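Local coordinates for Lin1840 protein (Listeria innocua serovar 6a, PDB 4ZOC) that probably hydrolyses terminal, non-reducing beta-D-glucosyl residues to release glucose, as a family 3 glycoside hydrolase involved in beta-1,2-glucan metabolism, at residues A[97-102]-A[528-533]; A[543-548]-A[602-607]. The protein carries 2 engineered substitutions. All blocks are in the same frame, centred on the assembly; numbering follows the deposited sequence.

Interaction 1. Residues A[97-102]-A[528-533]; sequences KTVFPI and PGTEAG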
ATOM      1  N   LYS A  97      28.403  -4.773 -22.676  1.00 11.07           N
ATOM      2  CA  LYS A  97      29.491  -3.762 -22.595  1.00 10.30           C
ATOM      3  C   LYS A  97      29.044  -2.433 -23.146  1.00 10.25           C
ATOM      4  O   LYS A  97      29.412  -1.371 -22.552  1.00 10.63           O
ATOM      5  CB  LYS A  97      30.776  -4.207 -23.302  1.00 12.91           C
ATOM      6  CG  LYS A  97      31.385  -5.359 -22.575  1.00 15.88           C
ATOM      7  CD  LYS A  97      32.401  -4.934 -21.567  1.00 22.06           C
ATOM      8  CE  LYS A  97      32.839  -6.169 -20.788  1.00 25.77           C
ATOM      9  NZ  LYS A  97      33.501  -5.652 -19.530  1.00 26.31           N
ATOM     10  N   THR A  98      28.246  -2.444 -24.225  1.00  8.59           N
ATOM     11  CA  THR A  98      27.564  -1.234 -24.649  1.00  8.77           C
ATOM     12  C   THR A  98      26.289  -1.082 -23.812  1.00  9.60           C
ATOM     13  O   THR A  98      25.329  -1.903 -23.962  1.00  9.14           O
ATOM     14  CB  THR A  98      27.217  -1.216 -26.157  1.00  9.65           C
ATOM     15  OG1 THR A  98      28.382  -1.560 -26.919  1.00  9.12           O
ATOM     16  CG2 THR A  98      26.679   0.231 -26.556  1.00  9.51           C
ATOM     17  N   VAL A  99      26.299  -0.120 -22.876  1.00  8.26           N
ATOM     18  CA  VAL A  99      25.222  -0.027 -21.907  1.00  7.17           C
ATOM     19  C   VAL A  99      24.174   0.937 -22.455  1.00  7.55           C
ATOM     20  O   VAL A  99      24.475   2.048 -22.864  1.00  7.98           O
ATOM     21  CB  VAL A  99      25.689   0.374 -20.509  1.00  7.34           C
ATOM     22  CG1 VAL A  99      24.534   0.352 -19.483  1.00  8.07           C
ATOM     23  CG2 VAL A  99      26.817  -0.485 -20.056  1.00  8.82           C
ATOM     24  N   PHE A 100      22.955   0.436 -22.516  1.00  8.09           N
ATOM     25  CA  PHE A 100      21.791   1.141 -22.995  1.00  7.55           C
ATOM     26  C   PHE A 100      21.066   1.785 -21.790  1.00  8.20           C
ATOM     27  O   PHE A 100      21.411   1.536 -20.602  1.00  7.71           O
ATOM     28  CB  PHE A 100      20.850   0.186 -23.753  1.00  8.22           C
ATOM     29  CG  PHE A 100      21.320  -0.170 -25.140  1.00  8.12           C
ATOM     30  CD1 PHE A 100      22.391  -1.003 -25.308  1.00  8.69           C
ATOM     31  CD2 PHE A 100      20.626   0.250 -26.278  1.00  7.84           C
ATOM     32  CE1 PHE A 100      22.840  -1.334 -26.557  1.00  9.00           C
ATOM     33  CE2 PHE A 100      21.110  -0.052 -27.511  1.00  8.08           C
ATOM     34  CZ  PHE A 100      22.215  -0.845 -27.657  1.00  6.95           C
ATOM     35  N   PRO A 101      20.044   2.636 -22.082  1.00  7.36           N
ATOM     36  CA  PRO A 101      19.251   3.200 -20.941  1.00  6.95           C
ATOM     37  C   PRO A 101      18.681   2.101 -20.086  1.00  6.93           C
ATOM     38  O   PRO A 101      18.357   0.968 -20.570  1.00  5.78           O
ATOM     39  CB  PRO A 101      18.184   4.065 -21.635  1.00  7.86           C
ATOM     40  CG  PRO A 101      18.836   4.452 -22.935  1.00  8.01           C
ATOM     41  CD  PRO A 101      19.671   3.257 -23.345  1.00  7.88           C
ATOM     42  N   ILE A 102      18.602   2.413 -18.793  1.00  6.97           N
ATOM     43  CA  ILE A 102      17.897   1.517 -17.819  1.00  8.06           C
ATOM     44  C   ILE A 102      16.491   1.183 -18.283  1.00  8.40           C
ATOM     45  O   ILE A 102      15.897   1.951 -19.011  1.00  7.04           O
ATOM     46  CB  ILE A 102      17.852   2.082 -16.383  1.00  7.97           C
ATOM     47  CG1 ILE A 102      17.200   3.483 -16.297  1.00  7.84           C
ATOM     48  CG2 ILE A 102      19.213   2.039 -15.766  1.00  8.03           C
ATOM     49  CD1 ILE A 102      16.820   3.909 -14.898  1.00  7.24           C
ATOM     50  N   PRO A 528      21.238   7.009 -19.043  1.00  7.66           N
ATOM     51  CA  PRO A 528      21.156   6.619 -20.458  1.00  7.77           C
ATOM     52  C   PRO A 528      22.124   5.529 -20.883  1.00  8.07           C
ATOM     53  O   PRO A 528      21.936   4.943 -21.983  1.00  7.89           O
ATOM     54  CB  PRO A 528      21.499   7.895 -21.223  1.00  7.61           C
ATOM     55  CG  PRO A 528      21.287   8.997 -20.248  1.00  8.03           C
ATOM     56  CD  PRO A 528      21.598   8.415 -18.867  1.00  7.78           C
ATOM     57  N   GLY A 529      23.149   5.272 -20.056  1.00  6.72           N
ATOM     58  CA  GLY A 529      24.196   4.268 -20.385  1.00  8.03           C
ATOM     59  C   GLY A 529      25.434   4.911 -20.962  1.00  7.63           C
ATOM     60  O   GLY A 529      25.784   6.058 -20.685  1.00  7.15           O
ATOM     61  N   THR A 530      26.119   4.115 -21.779  1.00  8.13           N
ATOM     62  CA  THR A 530      27.418   4.424 -22.291  1.00  8.12           C
ATOM     63  C   THR A 530      27.502   5.732 -23.026  1.00  8.77           C
ATOM     64  O   THR A 530      28.492   6.457 -22.864  1.00  8.94           O
ATOM     65  CB  THR A 530      27.911   3.231 -23.182  1.00  8.58           C
ATOM     66  OG1 THR A 530      28.023   2.023 -22.357  1.00  8.46           O
ATOM     67  CG2 THR A 530      29.243   3.560 -23.834  1.00  8.32           C
ATOM     68  N   GLU A 531      26.435   6.110 -23.735  1.00  8.56           N
ATOM     69  CA  GLU A 531      26.501   7.333 -24.512  1.00  9.03           C
ATOM     70  C   GLU A 531      25.861   8.519 -23.772  1.00  9.48           C
ATOM     71  O   GLU A 531      25.511   9.571 -24.453  1.00  8.94           O
ATOM     72  CB  GLU A 531      25.867   7.123 -25.893  1.00  9.66           C
ATOM     73  CG  GLU A 531      26.686   6.181 -26.769  1.00 11.22           C
ATOM     74  CD  GLU A 531      27.960   6.799 -27.281  1.00 15.58           C
ATOM     75  OE1 GLU A 531      27.886   7.762 -28.032  1.00 23.44           O
ATOM     76  OE2 GLU A 531      29.015   6.246 -26.982  1.00 20.91           O
ATOM     77  N   ALA A 532      25.666   8.391 -22.444  1.00  8.50           N
ATOM     78  CA  ALA A 532      24.947   9.420 -21.632  1.00  8.40           C
ATOM     79  C   ALA A 532      25.218  10.914 -21.997  1.00  9.36           C
ATOM     80  O   ALA A 532      24.299  11.702 -22.215  1.00  7.80           O
ATOM     81  CB  ALA A 532      25.141   9.180 -20.146  1.00  9.23           C
ATOM     82  N   GLY A 533      26.481  11.318 -22.043  1.00  9.11           N
ATOM     83  CA  GLY A 533      26.773  12.734 -22.278  1.00  8.67           C
ATOM     84  C   GLY A 533      26.434  13.180 -23.678  1.00  7.34           C
ATOM     85  O   GLY A 533      26.219  14.373 -23.899  1.00  9.79           O
TER
HETATM   86  O   HOH W   1      23.819   5.029 -24.024  1.00 16.92           O

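Interaction 2. Residues A[543-548]-A[602-607]; sequences ASNPSG and KSYSEF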
ATOM      1  N   ALA A 543      20.020  18.675 -31.901  1.00 11.14           N
ATOM      2  CA  ALA A 543      20.380  17.676 -32.864  1.00 10.40           C
ATOM      3  C   ALA A 543      19.406  16.514 -32.751  1.00 11.10           C
ATOM      4  O   ALA A 543      19.065  15.896 -33.784  1.00 11.45           O
ATOM      5  CB  ALA A 543      21.789  17.262 -32.627  1.00 10.80           C
ATOM      6  N   SER A 544      18.946  16.220 -31.527  1.00 11.04           N
ATOM      7  CA  SER A 544      17.800  15.307 -31.295  1.00 10.99           C
ATOM      8  C   SER A 544      16.649  16.040 -30.591  1.00 10.22           C
ATOM      9  O   SER A 544      16.912  16.901 -29.794  1.00 14.52           O
ATOM     10  CB  SER A 544      18.260  14.107 -30.485  1.00 10.40           C
ATOM     11  OG  SER A 544      19.145  13.327 -31.260  1.00 13.15           O
ATOM     12  N   ASN A 545      15.404  15.692 -30.916  1.00 10.71           N
ATOM     13  CA  ASN A 545      14.292  16.373 -30.355  1.00  9.39           C
ATOM     14  C   ASN A 545      13.661  15.402 -29.329  1.00  8.76           C
ATOM     15  O   ASN A 545      13.290  14.275 -29.698  1.00  8.16           O
ATOM     16  CB  ASN A 545      13.321  16.687 -31.491  1.00 10.59           C
ATOM     17  CG  ASN A 545      12.115  17.456 -31.069  1.00 11.10           C
ATOM     18  OD1 ASN A 545      11.887  17.736 -29.904  1.00 13.82           O
ATOM     19  ND2 ASN A 545      11.318  17.855 -32.076  1.00 13.10           N
ATOM     20  N   PRO A 546      13.630  15.810 -28.025  1.00  9.05           N
ATOM     21  CA  PRO A 546      13.030  14.884 -26.988  1.00  7.88           C
ATOM     22  C   PRO A 546      11.750  14.286 -27.471  1.00  8.41           C
ATOM     23  O   PRO A 546      10.873  15.040 -27.959  1.00  9.28           O
ATOM     24  CB  PRO A 546      12.809  15.814 -25.775  1.00  8.15           C
ATOM     25  CG  PRO A 546      13.848  16.878 -25.978  1.00  8.97           C
ATOM     26  CD  PRO A 546      13.933  17.123 -27.449  1.00  8.34           C
ATOM     27  N   SER A 547      11.528  12.998 -27.166  1.00  7.72           N
ATOM     28  CA  SER A 547      10.366  12.330 -27.566  1.00  7.56           C
ATOM     29  C   SER A 547       9.831  11.280 -26.655  1.00  7.44           C
ATOM     30  O   SER A 547       8.821  10.622 -26.977  1.00  8.33           O
ATOM     31  CB  SER A 547      10.544  11.742 -28.960  1.00  7.32           C
ATOM     32  OG  SER A 547      11.447  10.667 -28.969  1.00  8.61           O
ATOM     33  N   GLY A 548      10.477  11.121 -25.498  1.00  8.73           N
ATOM     34  CA  GLY A 548      10.016  10.223 -24.451  1.00  6.99           C
ATOM     35  C   GLY A 548       8.801  10.731 -23.661  1.00  7.67           C
ATOM     36  O   GLY A 548       8.486  11.929 -23.636  1.00  8.12           O
ATOM     37  N   LYS A 602       7.241  16.481 -23.261  1.00  9.88           N
ATOM     38  CA  LYS A 602       7.191  17.620 -24.199  1.00  9.80           C
ATOM     39  C   LYS A 602       8.042  17.335 -25.442  1.00 10.75           C
ATOM     40  O   LYS A 602       8.675  16.253 -25.607  1.00 11.37           O
ATOM     41  CB  LYS A 602       7.602  18.881 -23.473  1.00  9.49           C
ATOM     42  CG  LYS A 602       6.650  19.238 -22.336  1.00 11.11           C
ATOM     43  CD  LYS A 602       7.177  20.457 -21.600  1.00 13.66           C
ATOM     44  CE  LYS A 602       7.113  21.733 -22.416  1.00 18.48           C
ATOM     45  NZ  LYS A 602       5.866  22.026 -23.147  1.00 23.20           N
ATOM     46  N   SER A 603       8.055  18.294 -26.338  1.00 12.25           N
ATOM     47  CA  SER A 603       8.803  18.159 -27.611  1.00 11.58           C
ATOM     48  C   SER A 603       9.181  19.609 -28.006  1.00 10.77           C
ATOM     49  O   SER A 603       8.514  20.553 -27.572  1.00 11.03           O
ATOM     50  CB  SER A 603       7.877  17.563 -28.704  1.00 12.01           C
ATOM     51  OG  SER A 603       8.443  17.551 -30.046  1.00 11.77           O
ATOM     52  N   TYR A 604      10.180  19.729 -28.902  1.00 10.70           N
ATOM     53  CA  TYR A 604      10.474  20.951 -29.616  1.00 11.04           C
ATOM     54  C   TYR A 604       9.452  21.245 -30.752  1.00 11.48           C
ATOM     55  O   TYR A 604       9.418  22.363 -31.253  1.00 15.54           O
ATOM     56  CB  TYR A 604      11.914  20.982 -30.135  1.00 11.90           C
ATOM     57  CG  TYR A 604      12.946  20.764 -29.069  1.00 11.52           C
ATOM     58  CD1 TYR A 604      12.698  21.181 -27.732  1.00 10.63           C
ATOM     59  CD2 TYR A 604      14.162  20.214 -29.365  1.00 10.75           C
ATOM     60  CE1 TYR A 604      13.664  21.050 -26.751  1.00  9.59           C
ATOM     61  CE2 TYR A 604      15.127  20.032 -28.397  1.00 12.85           C
ATOM     62  CZ  TYR A 604      14.880  20.419 -27.078  1.00 12.19           C
ATOM     63  OH  TYR A 604      15.880  20.187 -26.115  1.00  8.27           O
ATOM     64  N   SER A 605       8.664  20.265 -31.132  1.00 10.85           N
ATOM     65  CA  SER A 605       7.725  20.372 -32.193  1.00 10.73           C
ATOM     66  C   SER A 605       6.296  20.553 -31.593  1.00 11.49           C
ATOM     67  O   SER A 605       6.068  20.515 -30.363  1.00 15.67           O
ATOM     68  CB  SER A 605       7.746  19.087 -33.012  1.00 10.10           C
ATOM     69  OG  SER A 605       8.989  18.714 -33.490  1.00 11.38           O
ATOM     70  N   GLU A 606       5.342  20.718 -32.472  1.00 11.88           N
ATOM     71  CA  GLU A 606       3.913  20.801 -32.104  1.00 12.81           C
ATOM     72  C   GLU A 606       3.137  19.916 -33.077  1.00 12.52           C
ATOM     73  O   GLU A 606       3.430  19.869 -34.266  1.00 14.39           O
ATOM     74  CB  GLU A 606       3.458  22.214 -32.346  1.00 15.93           C
ATOM     75  CG  GLU A 606       3.316  23.224 -31.271  1.00 24.56           C
ATOM     76  CD  GLU A 606       2.272  24.271 -31.745  1.00 36.18           C
ATOM     77  OE1 GLU A 606       2.556  24.980 -32.711  1.00 42.35           O
ATOM     78  OE2 GLU A 606       1.117  24.373 -31.233  1.00 49.79           O
ATOM     79  N   PHE A 607       2.140  19.207 -32.586  1.00 11.68           N
ATOM     80  CA  PHE A 607       1.430  18.239 -33.419  1.00 13.19           C
ATOM     81  C   PHE A 607      -0.041  18.444 -33.323  1.00 14.11           C
ATOM     82  O   PHE A 607      -0.524  18.997 -32.397  1.00 17.21           O
ATOM     83  CB  PHE A 607       1.717  16.819 -32.953  1.00 12.38           C
ATOM     84  CG  PHE A 607       3.195  16.477 -32.942  1.00 11.72           C
ATOM     85  CD1 PHE A 607       3.839  15.985 -34.095  1.00 12.27           C
ATOM     86  CD2 PHE A 607       3.924  16.626 -31.789  1.00 10.00           C
ATOM     87  CE1 PHE A 607       5.177  15.710 -34.109  1.00  9.42           C
ATOM     88  CE2 PHE A 607       5.301  16.382 -31.796  1.00 11.69           C
ATOM     89  CZ  PHE A 607       5.897  15.875 -32.936  1.00 10.79           C
TER
HETATM   90  O   HOH W   2       9.488  15.247 -30.283  1.00 11.44           O
HETATM   91  O   HOH W   3       9.965  14.313 -24.068  1.00  7.07           O

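Interaction 1. Residues A[97-102]-A[528-533]
Val-99 and Thr-530 pair where the TIM-barrel domain of this family 3 glycoside hydrolase meets its C-terminal domain. Two hydrogen bonds join them. The backbone N of Val-99 donates to Thr-530 OG1 at 2.8 Å, with an N-H...O angle of 159°. Thr-530 N donates back to Val-99 O at 2.9 Å, approaching 33° out of the carbonyl plane. The threonine hydroxyl stands beside its own backbone N (chi1 -62°). Its OG1 and N therefore both face Val-99.

A water adds a second polar link. It accepts from Glu-531 N at 2.8 Å and lies close to Pro-528 O and Val-99 O. Glu-531 is the N-cap residue of helix 532-541, and its carboxylate forms salt bridges with Arg-364 and Arg-534.

Packing is close. The carbon atom CG2 of Val-99 rests against the hydroxyl oxygen of Thr-530, and CG1 faces the CA of Gly-529. The valine and threonine side chains cross at about a right angle. Gly-529 starts a type I beta turn that ends at Ala-532. Its backbone angles call for glycine. The Gly-529 CA makes a C-H...O contact with Val-99 O at 3.3 Å.

Helix 361-374 packs nearby, with Ala-367 on Thr-98 and Ala-370 on Pro-101. Thr-98 OG1 is hydrogen-bonded to OE2 of Glu-125. At the Pro-101 end the contact is one of van der Waals packing. Pro-528 O sits 3.1 Å from Pro-101 CD and 3.3 Å from CG of the same ring.

Interaction 2. Residues A[543-548]-A[602-607]
Asn-545 OD1 accepts a hydrogen bond from Tyr-604 N at 2.8 Å, the direct polar link between the segments. The asparagine CG lies anti to the backbone N (chi1 -178°), which extends the amide across to the other segment. ND2 makes a weak bond to Ser-605 OG, bent to 119°, and a hydrogen bond to Ala-637 O. Ser-605 OG is also hydrogen-bonded to Ile-636 O. With both ends of the amide engaged, its rotation is fixed.

The Tyr-604 ring lies nearly parallel to this amide, the planes 11° apart, and the two side chains run past each other in opposite directions. Asn-545 OD1 comes within 3.3 Å of Tyr-604 CG. Pro-546 CD sits over one face of the ring, offset toward the rim, in a CH-pi contact 3.5 Å from the centroid. Pro-546 CG reaches on toward CZ and the phenol oxygen.

Within its own segment, Ser-603 OG accepts from Ser-605 N at 2.9 Å, which makes an ST turn. A water donates to Pro-546 O at 2.7 Å and lies very close to Ser-603 OG, the short distance making that second link doubtful. Another water soundly bridges Gly-548 O and Lys-602 O.

The contact is at the protein surface, where the C-terminal domain passes into the fibronectin type III-like domain. Tyr-604 OH bonds to Leu-539 O in helix 532-541, and Pro-546 also packs on Leu-539. Leu-377 of strand 376-380 touches Pro-546, Lys-602 and Tyr-604. Beyond Ser-605 the chain enters strand 607-611, and Phe-607 leans on Glu-640 of strand 638-648.

From the N terminus, the chain forms barrel strand 87-90 and then the loop holding 97-102. It completes the barrel and the mixed sheet of the second domain before 528-533 returns to that loop. Interaction 1 therefore closes a long loop of 425 residues and ties the first domain to the second. Helix 532-541 starts within this segment and leads to 543-548. Interaction 2 closes a much shorter loop of 53 residues without helix or strand, just before strand 607-611. The two loops run in series, neither nested nor crossed. The centres of interactions 1 and 2 are about 21 Å apart, and the contacts do not touch.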